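Local coordinates for hypothetical protein (Staphylococcus aureus subsp. aureus, PDB 1QYI) that is of unknown function but probably acts as a hydrolase of the HAD superfamily, with a parallel-sheet core and a large helical insertion, at residues L5-L13 and P248-F258; Q332-T343 and L354-H365. All coordinates share one frame; numbering follows the deposited sequence.

Interaction 1: residues L5-L13 and P248-F258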
loop_
_atom_site.group_PDB
_atom_site.type_symbol
_atom_site.label_atom_id
_atom_site.label_comp_id
_atom_site.label_asym_id
_atom_site.label_seq_id
_atom_site.Cartn_x
_atom_site.Cartn_y
_atom_site.Cartn_z
ATOM N N LEU A 5 16.350 8.406 -12.129
ATOM C CA LEU A 5 15.140 8.421 -11.343
ATOM C C LEU A 5 14.833 7.054 -10.750
ATOM O O LEU A 5 14.749 6.046 -11.468
ATOM C CB LEU A 5 13.974 8.910 -12.200
ATOM C CG LEU A 5 14.281 10.118 -13.088
ATOM C CD1 LEU A 5 13.035 10.498 -13.858
ATOM C CD2 LEU A 5 14.778 11.293 -12.251
ATOM N N PHE A 6 14.657 7.043 -9.426
ATOM C CA PHE A 6 14.375 5.836 -8.647
ATOM C C PHE A 6 12.924 5.691 -8.217
ATOM O O PHE A 6 12.202 6.672 -8.027
ATOM C CB PHE A 6 15.230 5.835 -7.380
ATOM C CG PHE A 6 16.672 5.477 -7.610
ATOM C CD1 PHE A 6 17.051 4.141 -7.752
ATOM C CD2 PHE A 6 17.653 6.471 -7.663
ATOM C CE1 PHE A 6 18.379 3.794 -7.936
ATOM C CE2 PHE A 6 18.985 6.139 -7.848
ATOM C CZ PHE A 6 19.354 4.791 -7.985
ATOM N N ASP A 7 12.504 4.443 -8.061
ATOM C CA ASP A 7 11.164 4.132 -7.574
ATOM C C ASP A 7 11.437 3.650 -6.155
ATOM O O ASP A 7 12.558 3.240 -5.860
ATOM C CB ASP A 7 10.523 3.027 -8.409
ATOM C CG ASP A 7 9.152 2.631 -7.897
ATOM O OD1 ASP A 7 8.446 3.487 -7.325
ATOM O OD2 ASP A 7 8.767 1.458 -8.075
ATOM N N VAL A 8 10.443 3.701 -5.276
ATOM C CA VAL A 8 10.670 3.291 -3.898
ATOM C C VAL A 8 10.343 1.830 -3.621
ATOM O O VAL A 8 11.249 1.040 -3.350
ATOM C CB VAL A 8 9.900 4.191 -2.924
ATOM C CG1 VAL A 8 10.313 3.873 -1.505
ATOM C CG2 VAL A 8 10.190 5.661 -3.236
ATOM N N ASP A 9 9.070 1.456 -3.687
ATOM C CA ASP A 9 8.737 0.068 -3.436
ATOM C C ASP A 9 9.245 -0.778 -4.578
ATOM O O ASP A 9 9.138 -0.394 -5.745
ATOM C CB ASP A 9 7.228 -0.147 -3.267
ATOM C CG ASP A 9 6.689 0.455 -1.976
ATOM O OD1 ASP A 9 7.426 0.481 -0.961
ATOM O OD2 ASP A 9 5.516 0.889 -1.976
ATOM N N GLY A 10 9.806 -1.932 -4.217
ATOM C CA GLY A 10 10.349 -2.854 -5.191
ATOM C C GLY A 10 11.795 -2.537 -5.510
ATOM O O GLY A 10 12.426 -3.262 -6.276
ATOM N N VAL A 11 12.317 -1.460 -4.917
ATOM C CA VAL A 11 13.694 -1.023 -5.149
ATOM C C VAL A 11 14.482 -0.858 -3.851
ATOM O O VAL A 11 15.481 -1.539 -3.617
ATOM C CB VAL A 11 13.736 0.342 -5.887
ATOM C CG1 VAL A 11 15.170 0.830 -5.992
ATOM C CG2 VAL A 11 13.113 0.218 -7.262
ATOM N N PHE A 12 14.023 0.080 -3.027
ATOM C CA PHE A 12 14.649 0.400 -1.749
ATOM C C PHE A 12 13.893 -0.256 -0.599
ATOM O O PHE A 12 14.497 -0.789 0.336
ATOM C CB PHE A 12 14.646 1.915 -1.542
ATOM C CG PHE A 12 15.600 2.666 -2.444
ATOM C CD1 PHE A 12 16.970 2.712 -2.155
ATOM C CD2 PHE A 12 15.127 3.362 -3.557
ATOM C CE1 PHE A 12 17.855 3.446 -2.956
ATOM C CE2 PHE A 12 16.002 4.097 -4.362
ATOM C CZ PHE A 12 17.377 4.141 -4.061
ATOM N N LEU A 13 12.566 -0.199 -0.665
ATOM C CA LEU A 13 11.711 -0.770 0.377
ATOM C C LEU A 13 10.684 -1.724 -0.225
ATOM O O LEU A 13 10.430 -1.691 -1.424
ATOM C CB LEU A 13 10.972 0.351 1.099
ATOM C CG LEU A 13 11.737 1.606 1.536
ATOM C CD1 LEU A 13 10.728 2.601 2.084
ATOM C CD2 LEU A 13 12.801 1.278 2.592
ATOM N N PRO A 248 10.084 7.561 5.971
ATOM C CA PRO A 248 10.909 6.350 5.902
ATOM C C PRO A 248 12.348 6.663 5.481
ATOM O O PRO A 248 13.299 6.302 6.173
ATOM C CB PRO A 248 10.180 5.487 4.873
ATOM C CG PRO A 248 8.750 5.953 4.982
ATOM C CD PRO A 248 8.894 7.441 5.112
ATOM N N PHE A 249 12.500 7.343 4.348
ATOM C CA PHE A 249 13.824 7.697 3.846
ATOM C C PHE A 249 14.599 8.546 4.844
ATOM O O PHE A 249 15.817 8.416 4.983
ATOM C CB PHE A 249 13.719 8.431 2.501
ATOM C CG PHE A 249 13.699 7.510 1.306
ATOM C CD1 PHE A 249 12.770 6.478 1.216
ATOM C CD2 PHE A 249 14.605 7.678 0.265
ATOM C CE1 PHE A 249 12.746 5.628 0.110
ATOM C CE2 PHE A 249 14.585 6.830 -0.847
ATOM C CZ PHE A 249 13.649 5.804 -0.918
ATOM N N GLU A 250 13.876 9.412 5.536
ATOM C CA GLU A 250 14.449 10.291 6.542
ATOM C C GLU A 250 15.039 9.449 7.675
ATOM O O GLU A 250 16.233 9.529 7.955
ATOM C CB GLU A 250 13.339 11.221 7.044
ATOM C CG GLU A 250 13.513 11.763 8.436
ATOM C CD GLU A 250 14.854 12.396 8.651
ATOM O OE1 GLU A 250 15.242 13.248 7.826
ATOM O OE2 GLU A 250 15.515 12.042 9.649
ATOM N N ASN A 251 14.196 8.633 8.301
ATOM C CA ASN A 251 14.603 7.755 9.398
ATOM C C ASN A 251 15.766 6.839 9.006
ATOM O O ASN A 251 16.625 6.534 9.831
ATOM C CB ASN A 251 13.383 6.933 9.859
ATOM C CG ASN A 251 13.750 5.740 10.746
ATOM O OD1 ASN A 251 13.646 4.586 10.326
ATOM N ND2 ASN A 251 14.164 6.017 11.975
ATOM N N LEU A 252 15.804 6.427 7.742
ATOM C CA LEU A 252 16.851 5.530 7.257
ATOM C C LEU A 252 18.166 6.203 6.891
ATOM O O LEU A 252 19.207 5.545 6.841
ATOM C CB LEU A 252 16.340 4.743 6.055
ATOM C CG LEU A 252 15.163 3.809 6.342
ATOM C CD1 LEU A 252 14.547 3.361 5.033
ATOM C CD2 LEU A 252 15.643 2.622 7.162
ATOM N N GLY A 253 18.122 7.506 6.633
ATOM C CA GLY A 253 19.332 8.228 6.268
ATOM C C GLY A 253 19.587 8.254 4.767
ATOM O O GLY A 253 20.722 8.406 4.328
ATOM N N LEU A 254 18.532 8.114 3.971
ATOM C CA LEU A 254 18.686 8.121 2.525
ATOM C C LEU A 254 18.277 9.470 1.955
ATOM O O LEU A 254 18.786 9.902 0.919
ATOM C CB LEU A 254 17.837 7.013 1.900
ATOM C CG LEU A 254 18.118 5.592 2.389
ATOM C CD1 LEU A 254 17.088 4.641 1.814
ATOM C CD2 LEU A 254 19.526 5.168 2.000
ATOM N N LEU A 255 17.363 10.138 2.644
ATOM C CA LEU A 255 16.861 11.433 2.206
ATOM C C LEU A 255 17.952 12.418 1.776
ATOM O O LEU A 255 17.815 13.092 0.763
ATOM C CB LEU A 255 16.003 12.054 3.308
ATOM C CG LEU A 255 15.060 13.152 2.828
ATOM C CD1 LEU A 255 14.106 12.577 1.796
ATOM C CD2 LEU A 255 14.301 13.722 4.013
ATOM N N PRO A 256 19.046 12.522 2.548
ATOM C CA PRO A 256 20.127 13.449 2.190
ATOM C C PRO A 256 20.689 13.299 0.766
ATOM O O PRO A 256 21.373 14.200 0.268
ATOM C CB PRO A 256 21.175 13.177 3.269
ATOM C CG PRO A 256 20.321 12.892 4.473
ATOM C CD PRO A 256 19.257 11.969 3.901
ATOM N N TYR A 257 20.394 12.172 0.116
ATOM C CA TYR A 257 20.868 11.900 -1.249
ATOM C C TYR A 257 19.832 12.263 -2.303
ATOM O O TYR A 257 20.041 12.016 -3.491
ATOM C CB TYR A 257 21.209 10.421 -1.411
ATOM C CG TYR A 257 22.278 9.944 -0.468
ATOM C CD1 TYR A 257 23.617 10.302 -0.660
ATOM C CD2 TYR A 257 21.956 9.147 0.626
ATOM C CE1 TYR A 257 24.607 9.876 0.220
ATOM C CE2 TYR A 257 22.927 8.717 1.512
ATOM C CZ TYR A 257 24.250 9.082 1.310
ATOM O OH TYR A 257 25.198 8.658 2.209
ATOM N N PHE A 258 18.723 12.851 -1.868
ATOM C CA PHE A 258 17.651 13.234 -2.777
ATOM C C PHE A 258 17.167 14.643 -2.466
ATOM O O PHE A 258 16.719 14.906 -1.354
ATOM C CB PHE A 258 16.472 12.271 -2.626
ATOM C CG PHE A 258 16.816 10.842 -2.896
ATOM C CD1 PHE A 258 16.711 10.321 -4.177
ATOM C CD2 PHE A 258 17.257 10.013 -1.870
ATOM C CE1 PHE A 258 17.036 9.000 -4.431
ATOM C CE2 PHE A 258 17.585 8.688 -2.117
ATOM C CZ PHE A 258 17.475 8.180 -3.402
#
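The carbonyl O of Val-8 accepts three backbone N-H groups, from Val-11, Phe-12 and Leu-13, with Phe-12 N 3.0 Å away. This tight turn directly after strand 3-6 matches the squiggle of the HAD fold, and its Asp-Val-Asp-Gly-Val sequence has the form of HAD motif I. Wound in this way, the turn brings Val-8, Phe-12 and Leu-13 against the end of helix 242-252 in a buried, wholly apolar contact that no hydrogen bond crosses.

The ring of Phe-249 makes the central approach. Its edge points at the face of Phe-12 in a T-shaped pair, the centroids 5.5 Å apart and the planes at 71°. Val-8 comes from the opposite direction to meet the same rim near the ring plane: CG1, anti to the backbone N (chi1 -172°), lies 3.4 Å from Phe-249 CE1. Beyond this pair, Phe-12 CZ reaches the edge of the Phe-258 ring, 4.1 Å from its CZ, and also sits above one face of Phe-6. Phe-6 CD2 in turn meets CE1 of Phe-258, the two side chains crossing at about a right angle.

A Schellman motif at Gly-253 ends the helix, with Phe-249 O accepting from Leu-254 N at 2.9 Å, and the chain then turns back to bring Leu-254 and Phe-258 to the same cluster. Ile-236 of strand 233-237 touches both Val-8 and Phe-258. At the other end Leu-13 spreads its two methyls: CD1 rests on Pro-248 CB and Phe-249 CE1, while CD2 lies 3.7 Å from Leu-252 CD1.

Interaction 2: residues Q332-T343 and L354-H365; sequences QKIGATFIGTLT and LEAHHADYVINH
Strands 337-341 and 361-363 run parallel, their axes 4.5 Å apart at closest and inclined by 26°, with Ile-339, Gly-340 and Thr-341 paired to Tyr-361, Val-362 and Ile-363. Gly-340 straddles Val-362: its N donates to Tyr-361 O at 2.9 Å, and its O receives Ile-363 N at 2.7 Å in an almost straight bond (177°). Past the strand end, Leu-342 N is shared weakly between the carbonyls of Ile-363 and Asn-364.

On the Gly-340 face, the absence of a side chain lets Leu-354 CD1 come within 4.3 Å of Gly-340 CA. Phe-338, its CG anti to the backbone N (chi1 179°), presents the edge of its ring to Ala-359 CB, which lies 3.8 Å from CD2, and to Leu-354 CD2. Leu-342 CD2 fits against both Leu-354 CD1 and Val-362 CG1. On the Ile-339 face, Thr-337 CG2 lies in the plane of the Tyr-361 ring, 3.6 Å from CE1, while the Tyr-361 hydroxyl is hydrogen-bonded to Leu-376 O.

Where the crossover enters the second strand, Gln-332 NE2 donates to His-357 O at 3.0 Å in a bent bond, the acceptor lying out of the plane of the Gln-332 amide. The same amide N and Asp-360 N both donate to one water. Asp-360 also forms a salt bridge through OD1 with Lys-315.

Helix 351-356, which carries Leu-354, joins the two strands as a beta-alpha-beta unit at the edge of the sheet: strand 318-322 flanks 337-341 on its inner side, helix 325-334 packs on Phe-338 and Ala-359, and helix 369-373 covers Ile-339, Tyr-361 and Ile-363 on the other face.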
loop_
_atom_site.group_PDB
_atom_site.type_symbol
_atom_site.label_atom_id
_atom_site.label_comp_id
_atom_site.label_asym_id
_atom_site.label_seq_id
_atom_site.Cartn_x
_atom_site.Cartn_y
_atom_site.Cartn_z
ATOM N N GLN A 332 9.955 4.324 -21.660
ATOM C CA GLN A 332 9.898 4.202 -23.111
ATOM C C GLN A 332 9.095 5.374 -23.673
ATOM O O GLN A 332 9.302 5.777 -24.818
ATOM C CB GLN A 332 9.258 2.880 -23.509
ATOM C CG GLN A 332 9.981 1.682 -22.906
ATOM C CD GLN A 332 9.611 0.372 -23.569
ATOM O OE1 GLN A 332 8.476 0.184 -24.009
ATOM N NE2 GLN A 332 10.559 -0.554 -23.619
ATOM N N LYS A 333 8.196 5.925 -22.853
ATOM C CA LYS A 333 7.356 7.064 -23.230
ATOM C C LYS A 333 8.120 8.370 -23.390
ATOM O O LYS A 333 8.031 9.024 -24.428
ATOM C CB LYS A 333 6.244 7.269 -22.189
ATOM C CG LYS A 333 5.586 8.654 -22.233
ATOM C CD LYS A 333 4.914 8.949 -23.571
ATOM C CE LYS A 333 3.473 8.450 -23.597
ATOM N NZ LYS A 333 2.636 9.115 -22.559
ATOM N N ILE A 334 8.845 8.755 -22.342
ATOM C CA ILE A 334 9.620 10.002 -22.326
ATOM C C ILE A 334 10.971 9.862 -23.014
ATOM O O ILE A 334 11.691 10.844 -23.170
ATOM C CB ILE A 334 9.905 10.487 -20.887
ATOM C CG1 ILE A 334 10.923 9.552 -20.219
ATOM C CG2 ILE A 334 8.614 10.553 -20.102
ATOM C CD1 ILE A 334 11.346 9.996 -18.823
ATOM N N GLY A 335 11.324 8.640 -23.397
ATOM C CA GLY A 335 12.591 8.417 -24.070
ATOM C C GLY A 335 13.781 8.175 -23.157
ATOM O O GLY A 335 14.922 8.382 -23.565
ATOM N N ALA A 336 13.538 7.725 -21.929
ATOM C CA ALA A 336 14.638 7.469 -21.005
ATOM C C ALA A 336 15.049 6.004 -20.988
ATOM O O ALA A 336 14.268 5.118 -21.346
ATOM C CB ALA A 336 14.252 7.911 -19.605
ATOM N N THR A 337 16.287 5.750 -20.574
ATOM C CA THR A 337 16.773 4.380 -20.494
ATOM C C THR A 337 16.138 3.719 -19.281
ATOM O O THR A 337 16.089 4.304 -18.195
ATOM C CB THR A 337 18.309 4.324 -20.358
ATOM O OG1 THR A 337 18.912 4.655 -21.617
ATOM C CG2 THR A 337 18.762 2.930 -19.938
ATOM N N PHE A 338 15.637 2.501 -19.466
ATOM C CA PHE A 338 15.000 1.785 -18.369
ATOM C C PHE A 338 15.822 0.599 -17.870
ATOM O O PHE A 338 16.333 -0.192 -18.654
ATOM C CB PHE A 338 13.608 1.288 -18.781
ATOM C CG PHE A 338 12.902 0.512 -17.695
ATOM C CD1 PHE A 338 12.379 1.172 -16.572
ATOM C CD2 PHE A 338 12.825 -0.883 -17.761
ATOM C CE1 PHE A 338 11.794 0.455 -15.530
ATOM C CE2 PHE A 338 12.245 -1.614 -16.728
ATOM C CZ PHE A 338 11.725 -0.947 -15.601
ATOM N N ILE A 339 15.952 0.496 -16.554
ATOM C CA ILE A 339 16.672 -0.598 -15.951
ATOM C C ILE A 339 15.797 -1.198 -14.857
ATOM O O ILE A 339 15.539 -0.566 -13.834
ATOM C CB ILE A 339 18.061 -0.161 -15.411
ATOM C CG1 ILE A 339 18.519 -1.162 -14.329
ATOM C CG2 ILE A 339 18.020 1.267 -14.927
ATOM C CD1 ILE A 339 19.938 -0.968 -13.868
ATOM N N GLY A 340 15.318 -2.417 -15.109
ATOM C CA GLY A 340 14.440 -3.102 -14.171
ATOM C C GLY A 340 15.120 -3.908 -13.079
ATOM O O GLY A 340 16.160 -4.535 -13.305
ATOM N N THR A 341 14.525 -3.891 -11.890
ATOM C CA THR A 341 15.063 -4.633 -10.752
ATOM C C THR A 341 14.200 -5.843 -10.465
ATOM O O THR A 341 13.005 -5.824 -10.730
ATOM C CB THR A 341 15.108 -3.778 -9.491
ATOM O OG1 THR A 341 15.487 -2.441 -9.832
ATOM C CG2 THR A 341 16.138 -4.340 -8.527
ATOM N N LEU A 342 14.802 -6.902 -9.936
ATOM C CA LEU A 342 14.030 -8.104 -9.646
ATOM C C LEU A 342 13.667 -8.207 -8.171
ATOM O O LEU A 342 13.517 -9.300 -7.626
ATOM C CB LEU A 342 14.797 -9.344 -10.102
ATOM C CG LEU A 342 14.981 -9.432 -11.611
ATOM C CD1 LEU A 342 15.694 -10.724 -11.965
ATOM C CD2 LEU A 342 13.619 -9.359 -12.300
ATOM N N THR A 343 13.507 -7.052 -7.535
ATOM C CA THR A 343 13.159 -6.998 -6.125
ATOM C C THR A 343 11.688 -6.627 -5.849
ATOM O O THR A 343 11.356 -6.099 -4.782
ATOM C CB THR A 343 14.115 -6.035 -5.386
ATOM O OG1 THR A 343 14.428 -4.912 -6.221
ATOM C CG2 THR A 343 15.401 -6.758 -5.029
ATOM N N LEU A 354 9.507 -8.290 -18.247
ATOM C CA LEU A 354 10.424 -7.172 -18.489
ATOM C C LEU A 354 11.146 -7.324 -19.820
ATOM O O LEU A 354 11.291 -6.360 -20.564
ATOM C CB LEU A 354 11.452 -7.037 -17.359
ATOM C CG LEU A 354 10.908 -6.583 -16.003
ATOM C CD1 LEU A 354 12.029 -6.507 -14.985
ATOM C CD2 LEU A 354 10.233 -5.235 -16.161
ATOM N N GLU A 355 11.592 -8.533 -20.131
ATOM C CA GLU A 355 12.279 -8.746 -21.388
ATOM C C GLU A 355 11.277 -8.743 -22.539
ATOM O O GLU A 355 11.586 -8.284 -23.640
ATOM C CB GLU A 355 13.058 -10.057 -21.352
ATOM C CG GLU A 355 14.086 -10.126 -20.228
ATOM C CD GLU A 355 14.825 -11.443 -20.208
ATOM O OE1 GLU A 355 14.142 -12.496 -20.185
ATOM O OE2 GLU A 355 16.080 -11.429 -20.213
ATOM N N ALA A 356 10.075 -9.251 -22.295
ATOM C CA ALA A 356 9.054 -9.256 -23.341
ATOM C C ALA A 356 8.582 -7.821 -23.618
ATOM O O ALA A 356 7.854 -7.577 -24.581
ATOM C CB ALA A 356 7.869 -10.134 -22.934
ATOM N N HIS A 357 8.997 -6.875 -22.776
ATOM C CA HIS A 357 8.620 -5.477 -22.964
ATOM C C HIS A 357 9.807 -4.631 -23.398
ATOM O O HIS A 357 9.736 -3.403 -23.406
ATOM C CB HIS A 357 7.993 -4.904 -21.689
ATOM C CG HIS A 357 6.514 -5.128 -21.597
ATOM N ND1 HIS A 357 5.612 -4.459 -22.388
ATOM C CD2 HIS A 357 5.786 -5.969 -20.820
ATOM C CE1 HIS A 357 4.386 -4.873 -22.106
ATOM N NE2 HIS A 357 4.468 -5.790 -21.159
ATOM N N HIS A 358 10.890 -5.307 -23.771
ATOM C CA HIS A 358 12.116 -4.662 -24.233
ATOM C C HIS A 358 12.719 -3.734 -23.190
ATOM O O HIS A 358 12.898 -2.543 -23.438
ATOM C CB HIS A 358 11.862 -3.861 -25.517
ATOM C CG HIS A 358 10.996 -4.567 -26.514
ATOM N ND1 HIS A 358 9.624 -4.405 -26.550
ATOM C CD2 HIS A 358 11.300 -5.441 -27.499
ATOM C CE1 HIS A 358 9.125 -5.150 -27.521
ATOM N NE2 HIS A 358 10.115 -5.790 -28.112
ATOM N N ALA A 359 13.018 -4.274 -22.015
ATOM C CA ALA A 359 13.617 -3.473 -20.960
ATOM C C ALA A 359 15.093 -3.339 -21.297
ATOM O O ALA A 359 15.775 -4.335 -21.556
ATOM C CB ALA A 359 13.436 -4.149 -19.610
ATOM N N ASP A 360 15.581 -2.103 -21.303
ATOM C CA ASP A 360 16.983 -1.839 -21.635
ATOM C C ASP A 360 17.933 -2.753 -20.861
ATOM O O ASP A 360 18.846 -3.338 -21.445
ATOM C CB ASP A 360 17.313 -0.365 -21.368
ATOM C CG ASP A 360 16.506 0.569 -22.235
ATOM O OD1 ASP A 360 16.646 0.473 -23.474
ATOM O OD2 ASP A 360 15.738 1.391 -21.691
ATOM N N TYR A 361 17.719 -2.868 -19.552
ATOM C CA TYR A 361 18.549 -3.723 -18.716
ATOM C C TYR A 361 17.702 -4.330 -17.627
ATOM O O TYR A 361 16.643 -3.813 -17.293
ATOM C CB TYR A 361 19.684 -2.928 -18.063
ATOM C CG TYR A 361 20.473 -2.112 -19.037
ATOM C CD1 TYR A 361 20.074 -0.823 -19.367
ATOM C CD2 TYR A 361 21.598 -2.635 -19.659
ATOM C CE1 TYR A 361 20.774 -0.074 -20.292
ATOM C CE2 TYR A 361 22.306 -1.891 -20.588
ATOM C CZ TYR A 361 21.888 -0.610 -20.900
ATOM O OH TYR A 361 22.584 0.151 -21.810
ATOM N N VAL A 362 18.169 -5.442 -17.083
ATOM C CA VAL A 362 17.465 -6.095 -15.995
ATOM C C VAL A 362 18.532 -6.483 -14.970
ATOM O O VAL A 362 19.503 -7.162 -15.292
ATOM C CB VAL A 362 16.686 -7.337 -16.490
ATOM C CG1 VAL A 362 16.038 -8.054 -15.316
ATOM C CG2 VAL A 362 15.613 -6.909 -17.480
ATOM N N ILE A 363 18.353 -6.021 -13.736
ATOM C CA ILE A 363 19.301 -6.292 -12.662
ATOM C C ILE A 363 18.622 -7.081 -11.537
ATOM O O ILE A 363 17.408 -7.009 -11.387
ATOM C CB ILE A 363 19.903 -4.931 -12.163
ATOM C CG1 ILE A 363 21.415 -4.985 -12.267
ATOM C CG2 ILE A 363 19.483 -4.609 -10.743
ATOM C CD1 ILE A 363 21.895 -5.297 -13.658
ATOM N N ASN A 364 19.389 -7.853 -10.764
ATOM C CA ASN A 364 18.798 -8.630 -9.671
ATOM C C ASN A 364 18.340 -7.731 -8.536
ATOM O O ASN A 364 17.280 -7.945 -7.955
ATOM C CB ASN A 364 19.779 -9.664 -9.119
ATOM C CG ASN A 364 19.982 -10.839 -10.052
ATOM O OD1 ASN A 364 19.041 -11.555 -10.393
ATOM N ND2 ASN A 364 21.223 -11.047 -10.467
ATOM N N HIS A 365 19.152 -6.732 -8.213
ATOM C CA HIS A 365 18.823 -5.791 -7.147
ATOM C C HIS A 365 19.603 -4.482 -7.289
ATOM O O HIS A 365 20.537 -4.384 -8.085
ATOM C CB HIS A 365 19.082 -6.442 -5.780
ATOM C CG HIS A 365 20.458 -7.016 -5.636
ATOM N ND1 HIS A 365 21.583 -6.235 -5.524
ATOM C CD2 HIS A 365 20.882 -8.305 -5.593
ATOM C CE1 HIS A 365 22.651 -7.015 -5.415
ATOM N NE2 HIS A 365 22.247 -8.270 -5.455
HETATM O O HOH W 1 13.162 -0.184 -21.935
#

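How the interactions relate
The two contacts follow one another along the chain, with centres about 19 Å apart, and both reach the same six-stranded parallel sheet. Strand 3-6 of interaction 1 lies inside it, separated by strand 318-322 from strand 337-341 of interaction 2, whose partner 361-363 forms the margin. They meet directly where Thr-343 OG1 is 2.6 Å from Gly-10 O, a probable hydrogen bond between the loops that follow strands 3-6 and 337-341. Interaction 1 brings together segments separated by 234 residues, mostly helical, much of which is probably a cap insertion of the HAD kind, though strand 233-237 of the sheet also lies within them; interaction 2 closes a short crossover that completes the sheet.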